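Local coordinates for Phosphoglucomutase/phosphomannomutase family protein (Burkholderia thailandensis, PDB 3UW2) that probably transfers a phosphoryl group within sugar phosphates, as a metal-dependent phosphohexose mutase, and carries a bound zinc ion, at residues V222-D227 / I249-A254; R193-V198 / A379-L384; K215-E220 / T367-L372. All coordinates share one frame; numbering follows the deposited sequence.

How the contacts relate
The three contacts cluster on one side of the chain around domain II, and its strand 197-200 connects them. Contact 1 packs the edge strand beside it onto helix 246-254; contacts 2 and 3 join domain II to domain III. Their centres are about 15 Å (1 and 2), 16 Å (1 and 3) and 11 Å (2 and 3) apart. A probable hydrogen bond of 2.6 Å from Val222 N to Leu197 O ties contact 1 to contact 2, and Leu197 CD2 lies 3.5 Å from Leu372 CD2 of contact 3. None reaches the zinc held by Asp264, Asp266 and Asp268, although the same sheet includes strand 259-263, which leads directly to Asp264.

Contact 1 of 3, residues V222-D227 / I249-A254; sequences VELFTD and IAKLKA
In the alpha/beta/alpha sandwich of domain II, Val222 and Leu224 of edge strand 221-224 lean on Lys251 of helix 246-254. The helix belongs to a beta-alpha-beta crossover that leaves this strand, passes over strand 197-200 and returns as strand 259-263, parallel to both. Alternation along the strand points Val222 and Leu224 at the helix and Glu223 at the other layer, where it meets Thr211 of helix 206-216.

The contact is apolar although a lysine makes it, because only the methylene stem does the touching. Lys251 starts with CG opposite its backbone N (chi1 -155°) and then bends at both chi2 (54°) and chi3 (90°), which lays the stem across the two strand side chains instead of sending it straight outward. Val222 offers CG1, which meets Lys251 CG at 3.9 Å and Lys251 CD at 4.1 Å. Leu224 uses both branches: CD1 rests 4.1 Å from Lys251 CB near the helix, while CD2 reaches Lys251 CE farther along the chain, at 3.7 Å. Val198, on the strand next to the edge, also touches Lys251 and Leu224 and continues the apolar floor beneath the helix.

Beyond Leu224 the chain leaves residues 249-254 behind, although Phe225 still touches Asp247 earlier in the same helix. The bend beyond is braced by Thr226 OG1, which donates to the anti lone pair of Glu223 OE1 over 2.7 Å.

Contact 2 of 3, residues R193-V198 / A379-L384; sequences RPLKLV and ADPSAL
Arg193, leading into strand 197-200 of domain II, meets Ala379 and Pro381 at the start of helix 381-386 in domain III. The polar part centres on the guanidinium. The Arg193 side chain runs extended from CG to NE, carrying the charged group across to domain III, where Ala379 O lies 3.6 Å from Arg193 NH2, at an oblique position relative to the guanidinium. Stronger partners fix the group: NH1 forms a salt bridge with Glu258, and NH2 donates to the carbonyl of Val378.

Pro381 serves both the polar and the apolar part. Its CD sits in the guanidinium plane, at the edge, 3.6 Å from Arg193 NH2, so the proline borders the cation without stacking on it. On the buried side, Leu195 CD1 approaches Pro381 CG at 4.4 Å, and Leu375 of helix 364-375 touches both residues.

Asp380 occupies the N-cap position, and its OD1 accepts a weak bond from Ala383 N (3.3 Å), which helps to define the helix start that carries Pro381.

Bonded to Glu258 in domain II and to Val378 O just ahead of 379-384, the Arg193 cation thus bridges the two domains, with Leu195 and Pro381 as the apolar part beside it.

Contact 3 of 3, residues K215-E220 / T367-L372; sequences KALGCE and TGARLL
The 2.8 Å backbone bond from Leu371 N to Thr367 O is part of the helical turn of 364-375 that sets Ala369 and Leu372 against Leu217 and Cys219. This buried patch joins domain III to domain II at the place where helix 206-216 ends and the chain heads for strand 221-224.

Gly218 closes that helix in a Schellman motif. Its positive phi (105°) turns the chain out of the helix, while Gly218 N still bonds back to Lys215 O at 2.9 Å. The turn lets the residues on its two sides, Leu217 and Cys219, both face the domain III helix.

Leu217 makes the closest approach. With CG anti to its carbonyl carbon (chi1 -68°), the side chain extends CD1 to the Ala369 methyl, 3.8 Å from CB, and the same CD1 comes within 4.4 Å of Leu372 CD1. Cys219 adds its sulfur from the far side of the turn, with SG 4.1 Å from Leu372 CD1. One methyl of Leu372 therefore receives both Leu217 and Cys219, whereas Ala369, about one turn earlier, meets the leucine tip with its single methyl.

Leu191 touches Leu217 and Cys219, and Ile185 and Ile189 pack on Ala369, so domain II adds more hydrocarbon beside the patch. Arg370, between the two contacting helix residues, points away and forms a salt bridge with Asp356. No hydrogen bond crosses between 215-220 and 367-372: methyl groups and one thiol sulfur make this part of the interface, so it probably owes its stability mainly to the burial of apolar surface.

Contact 1 of 3, residues V222-D227 / I249-A254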
# COMPACT_ATOMS: atom_id res chain seq x y z
N VAL A 222 -16.52 -16.35 -6.03
CA VAL A 222 -15.82 -17.54 -6.37
C VAL A 222 -14.45 -17.35 -5.68
O VAL A 222 -13.68 -16.51 -6.06
CB VAL A 222 -15.59 -17.77 -7.88
CG1 VAL A 222 -15.03 -19.16 -8.01
CG2 VAL A 222 -16.89 -17.68 -8.67
N GLU A 223 -14.20 -18.14 -4.63
CA GLU A 223 -13.02 -17.95 -3.82
C GLU A 223 -11.76 -18.72 -4.33
O GLU A 223 -11.82 -19.93 -4.68
CB GLU A 223 -13.35 -18.37 -2.38
CG GLU A 223 -14.51 -17.54 -1.82
CD GLU A 223 -14.82 -17.82 -0.37
OE1 GLU A 223 -13.91 -18.15 0.42
OE2 GLU A 223 -15.99 -17.67 0.02
N LEU A 224 -10.63 -18.04 -4.26
CA LEU A 224 -9.35 -18.67 -4.57
C LEU A 224 -8.40 -18.46 -3.40
O LEU A 224 -8.11 -17.31 -3.06
CB LEU A 224 -8.72 -18.07 -5.85
CG LEU A 224 -9.34 -18.50 -7.18
CD1 LEU A 224 -8.91 -17.48 -8.26
CD2 LEU A 224 -8.95 -19.93 -7.53
N PHE A 225 -7.96 -19.55 -2.76
CA PHE A 225 -6.90 -19.49 -1.72
C PHE A 225 -7.27 -18.50 -0.59
O PHE A 225 -6.46 -17.64 -0.21
CB PHE A 225 -5.52 -19.15 -2.34
CG PHE A 225 -5.33 -19.75 -3.68
CD1 PHE A 225 -5.41 -21.15 -3.85
CD2 PHE A 225 -5.06 -18.96 -4.79
CE1 PHE A 225 -5.25 -21.73 -5.11
CE2 PHE A 225 -4.90 -19.55 -6.05
CZ PHE A 225 -4.99 -20.93 -6.23
N THR A 226 -8.51 -18.60 -0.10
CA THR A 226 -8.98 -17.67 0.92
C THR A 226 -8.84 -18.21 2.34
O THR A 226 -9.15 -17.52 3.32
CB THR A 226 -10.44 -17.24 0.63
OG1 THR A 226 -11.27 -18.40 0.54
CG2 THR A 226 -10.51 -16.29 -0.63
N ASP A 227 -8.41 -19.47 2.46
CA ASP A 227 -8.06 -20.05 3.75
C ASP A 227 -6.65 -19.61 4.02
O ASP A 227 -5.80 -19.53 3.10
CB ASP A 227 -8.16 -21.59 3.74
CG ASP A 227 -7.27 -22.25 2.66
OD1 ASP A 227 -7.46 -22.06 1.42
OD2 ASP A 227 -6.34 -22.95 3.08
N ILE A 249 -7.56 -14.96 -13.59
CA ILE A 249 -7.89 -14.76 -15.02
C ILE A 249 -8.58 -16.03 -15.53
O ILE A 249 -9.61 -15.97 -16.23
CB ILE A 249 -6.64 -14.43 -15.86
CG1 ILE A 249 -6.19 -12.97 -15.68
CG2 ILE A 249 -6.80 -14.81 -17.36
CD1 ILE A 249 -4.75 -12.73 -16.10
N ALA A 250 -8.03 -17.20 -15.17
CA ALA A 250 -8.59 -18.48 -15.60
C ALA A 250 -9.97 -18.68 -15.00
O ALA A 250 -10.85 -19.21 -15.65
CB ALA A 250 -7.65 -19.64 -15.25
N LYS A 251 -10.17 -18.30 -13.74
CA LYS A 251 -11.44 -18.44 -13.09
C LYS A 251 -12.53 -17.56 -13.69
O LYS A 251 -13.69 -17.99 -13.77
CB LYS A 251 -11.30 -18.11 -11.59
CG LYS A 251 -12.33 -18.75 -10.73
CD LYS A 251 -12.39 -20.29 -10.92
CE LYS A 251 -11.46 -21.02 -9.97
NZ LYS A 251 -11.42 -22.47 -10.40
N LEU A 252 -12.18 -16.32 -14.06
CA LEU A 252 -13.06 -15.46 -14.78
C LEU A 252 -13.44 -16.05 -16.19
O LEU A 252 -14.57 -15.79 -16.67
CB LEU A 252 -12.48 -14.02 -14.88
CG LEU A 252 -12.50 -13.17 -13.56
CD1 LEU A 252 -11.53 -12.00 -13.68
CD2 LEU A 252 -13.91 -12.64 -13.26
N LYS A 253 -12.54 -16.79 -16.85
CA LYS A 253 -12.92 -17.46 -18.13
C LYS A 253 -13.87 -18.62 -17.87
O LYS A 253 -14.72 -18.90 -18.68
CB LYS A 253 -11.71 -17.96 -18.96
CG LYS A 253 -10.88 -16.86 -19.62
CD LYS A 253 -9.62 -17.35 -20.34
CE LYS A 253 -8.55 -16.24 -20.45
NZ LYS A 253 -9.05 -14.81 -20.46
N ALA A 254 -13.73 -19.29 -16.73
CA ALA A 254 -14.40 -20.57 -16.55
C ALA A 254 -15.68 -20.52 -15.71
O ALA A 254 -16.30 -21.55 -15.50
CB ALA A 254 -13.43 -21.60 -16.02

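Contact 2 of 3, residues R193-V198 / A379-L384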
# COMPACT_ATOMS: atom_id res chain seq x y z
N ARG A 193 -26.69 -3.41 -7.22
CA ARG A 193 -27.03 -4.75 -7.59
C ARG A 193 -25.92 -5.66 -7.05
O ARG A 193 -24.81 -5.18 -6.80
CB ARG A 193 -27.17 -4.91 -9.12
CG ARG A 193 -25.87 -4.76 -9.94
CD ARG A 193 -26.16 -4.93 -11.45
NE ARG A 193 -24.94 -4.75 -12.23
CZ ARG A 193 -24.04 -5.71 -12.48
NH1 ARG A 193 -24.24 -6.93 -12.04
NH2 ARG A 193 -22.94 -5.46 -13.17
N PRO A 194 -26.22 -6.96 -6.83
CA PRO A 194 -25.11 -7.88 -6.52
C PRO A 194 -24.22 -8.08 -7.73
O PRO A 194 -24.67 -7.99 -8.89
CB PRO A 194 -25.80 -9.20 -6.16
CG PRO A 194 -27.22 -9.07 -6.56
CD PRO A 194 -27.55 -7.60 -6.71
N LEU A 195 -22.95 -8.33 -7.46
CA LEU A 195 -22.01 -8.56 -8.51
C LEU A 195 -21.26 -9.85 -8.12
O LEU A 195 -20.84 -10.00 -6.96
CB LEU A 195 -21.08 -7.35 -8.51
CG LEU A 195 -20.53 -6.65 -9.76
CD1 LEU A 195 -20.35 -5.16 -9.55
CD2 LEU A 195 -19.17 -7.28 -10.02
N LYS A 196 -21.06 -10.75 -9.06
CA LYS A 196 -20.36 -11.99 -8.76
C LYS A 196 -18.88 -11.80 -8.99
O LYS A 196 -18.48 -11.35 -10.06
CB LYS A 196 -20.89 -13.15 -9.63
CG LYS A 196 -20.30 -14.49 -9.18
CD LYS A 196 -21.18 -15.62 -9.63
CE LYS A 196 -20.40 -16.94 -9.56
NZ LYS A 196 -21.34 -17.99 -10.02
N LEU A 197 -18.09 -12.08 -7.96
CA LEU A 197 -16.63 -11.78 -7.93
C LEU A 197 -15.77 -13.02 -7.75
O LEU A 197 -16.16 -13.93 -7.03
CB LEU A 197 -16.26 -10.92 -6.73
CG LEU A 197 -17.00 -9.82 -6.09
CD1 LEU A 197 -15.95 -9.07 -5.28
CD2 LEU A 197 -17.50 -8.97 -7.23
N VAL A 198 -14.59 -13.01 -8.35
CA VAL A 198 -13.54 -13.95 -8.03
C VAL A 198 -12.69 -13.22 -6.99
O VAL A 198 -12.28 -12.07 -7.23
CB VAL A 198 -12.75 -14.29 -9.30
CG1 VAL A 198 -11.50 -15.11 -8.94
CG2 VAL A 198 -13.65 -15.11 -10.23
N ALA A 379 -24.04 -2.27 -16.31
CA ALA A 379 -24.40 -3.65 -16.60
C ALA A 379 -23.13 -4.38 -16.95
O ALA A 379 -23.02 -5.59 -16.72
CB ALA A 379 -25.42 -3.73 -17.73
N ASP A 380 -22.15 -3.64 -17.48
CA ASP A 380 -20.89 -4.26 -17.87
C ASP A 380 -19.73 -3.61 -17.19
O ASP A 380 -19.18 -2.66 -17.73
CB ASP A 380 -20.68 -4.24 -19.39
CG ASP A 380 -19.52 -5.11 -19.80
OD1 ASP A 380 -18.77 -5.57 -18.91
OD2 ASP A 380 -19.38 -5.36 -21.00
N PRO A 381 -19.34 -4.11 -15.99
CA PRO A 381 -18.23 -3.44 -15.29
C PRO A 381 -16.91 -3.50 -16.05
O PRO A 381 -16.12 -2.56 -15.96
CB PRO A 381 -18.10 -4.24 -13.95
CG PRO A 381 -19.38 -5.00 -13.81
CD PRO A 381 -19.99 -5.16 -15.18
N SER A 382 -16.65 -4.60 -16.75
CA SER A 382 -15.41 -4.73 -17.54
C SER A 382 -15.28 -3.65 -18.67
O SER A 382 -14.18 -3.15 -18.92
CB SER A 382 -15.27 -6.16 -18.12
OG SER A 382 -15.28 -7.10 -17.05
N ALA A 383 -16.40 -3.32 -19.33
CA ALA A 383 -16.40 -2.26 -20.38
C ALA A 383 -16.07 -0.89 -19.72
O ALA A 383 -15.24 -0.13 -20.24
CB ALA A 383 -17.73 -2.22 -21.16
N LEU A 384 -16.68 -0.62 -18.56
CA LEU A 384 -16.38 0.60 -17.78
C LEU A 384 -14.90 0.68 -17.43
O LEU A 384 -14.26 1.70 -17.65
CB LEU A 384 -17.23 0.68 -16.51
CG LEU A 384 -17.16 1.96 -15.64
CD1 LEU A 384 -17.66 3.20 -16.38
CD2 LEU A 384 -17.91 1.82 -14.34

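Contact 3 of 3, residues K215-E220 / T367-L372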
# COMPACT_ATOMS: atom_id res chain seq x y z
N LYS A 215 -19.49 -10.70 0.94
CA LYS A 215 -20.80 -11.37 1.15
C LYS A 215 -21.80 -10.47 1.85
O LYS A 215 -22.99 -10.48 1.49
CB LYS A 215 -20.69 -12.75 1.85
CG LYS A 215 -20.12 -13.80 0.93
CD LYS A 215 -19.92 -15.16 1.60
CE LYS A 215 -20.04 -16.19 0.48
NZ LYS A 215 -19.83 -17.64 0.83
N ALA A 216 -21.32 -9.75 2.87
CA ALA A 216 -22.12 -8.78 3.59
C ALA A 216 -22.64 -7.66 2.66
O ALA A 216 -23.71 -7.10 2.89
CB ALA A 216 -21.31 -8.15 4.72
N LEU A 217 -21.88 -7.31 1.63
CA LEU A 217 -22.37 -6.33 0.64
C LEU A 217 -23.37 -6.96 -0.36
O LEU A 217 -23.99 -6.26 -1.16
CB LEU A 217 -21.20 -5.70 -0.11
CG LEU A 217 -20.34 -4.81 0.80
CD1 LEU A 217 -19.15 -4.31 0.01
CD2 LEU A 217 -21.16 -3.65 1.35
N GLY A 218 -23.51 -8.28 -0.32
CA GLY A 218 -24.52 -8.96 -1.15
C GLY A 218 -23.92 -9.67 -2.34
O GLY A 218 -24.64 -10.11 -3.21
N CYS A 219 -22.60 -9.78 -2.42
CA CYS A 219 -21.99 -10.41 -3.58
C CYS A 219 -21.82 -11.91 -3.40
O CYS A 219 -21.49 -12.40 -2.29
CB CYS A 219 -20.64 -9.80 -3.90
SG CYS A 219 -20.85 -8.06 -4.33
N GLU A 220 -21.99 -12.60 -4.51
CA GLU A 220 -21.61 -14.01 -4.63
C GLU A 220 -20.14 -14.10 -5.02
O GLU A 220 -19.65 -13.29 -5.82
CB GLU A 220 -22.47 -14.76 -5.67
CG GLU A 220 -23.75 -15.29 -5.06
CD GLU A 220 -24.63 -15.98 -6.10
OE1 GLU A 220 -25.87 -15.73 -6.08
OE2 GLU A 220 -24.07 -16.76 -6.94
N THR A 367 -11.04 -0.41 -0.47
CA THR A 367 -10.97 0.02 -1.90
C THR A 367 -11.87 -0.93 -2.72
O THR A 367 -12.59 -0.48 -3.62
CB THR A 367 -9.50 -0.04 -2.38
OG1 THR A 367 -8.74 0.89 -1.60
CG2 THR A 367 -9.34 0.26 -3.91
N GLY A 368 -11.79 -2.24 -2.45
CA GLY A 368 -12.63 -3.20 -3.15
C GLY A 368 -14.11 -2.82 -3.03
O GLY A 368 -14.85 -2.85 -4.00
N ALA A 369 -14.55 -2.48 -1.83
CA ALA A 369 -15.92 -2.12 -1.60
C ALA A 369 -16.27 -0.84 -2.37
O ALA A 369 -17.36 -0.74 -2.96
CB ALA A 369 -16.16 -1.96 -0.10
N ARG A 370 -15.35 0.14 -2.39
CA ARG A 370 -15.64 1.39 -3.04
C ARG A 370 -15.71 1.13 -4.54
O ARG A 370 -16.48 1.78 -5.23
CB ARG A 370 -14.57 2.45 -2.73
CG ARG A 370 -14.66 3.02 -1.28
CD ARG A 370 -15.91 3.88 -1.09
NE ARG A 370 -15.78 5.18 -1.84
CZ ARG A 370 -15.41 6.34 -1.30
NH1 ARG A 370 -15.19 6.46 0.05
NH2 ARG A 370 -15.34 7.41 -2.07
N LEU A 371 -14.89 0.20 -5.03
CA LEU A 371 -14.88 -0.11 -6.50
C LEU A 371 -16.23 -0.80 -6.84
O LEU A 371 -16.91 -0.42 -7.79
CB LEU A 371 -13.68 -1.00 -6.79
CG LEU A 371 -13.54 -1.49 -8.24
CD1 LEU A 371 -13.63 -0.30 -9.18
CD2 LEU A 371 -12.25 -2.25 -8.41
N LEU A 372 -16.67 -1.77 -6.01
CA LEU A 372 -17.98 -2.42 -6.25
C LEU A 372 -19.16 -1.39 -6.23
O LEU A 372 -20.13 -1.53 -6.96
CB LEU A 372 -18.23 -3.52 -5.22
CG LEU A 372 -17.34 -4.77 -5.16
CD1 LEU A 372 -17.65 -5.59 -3.93
CD2 LEU A 372 -17.64 -5.57 -6.41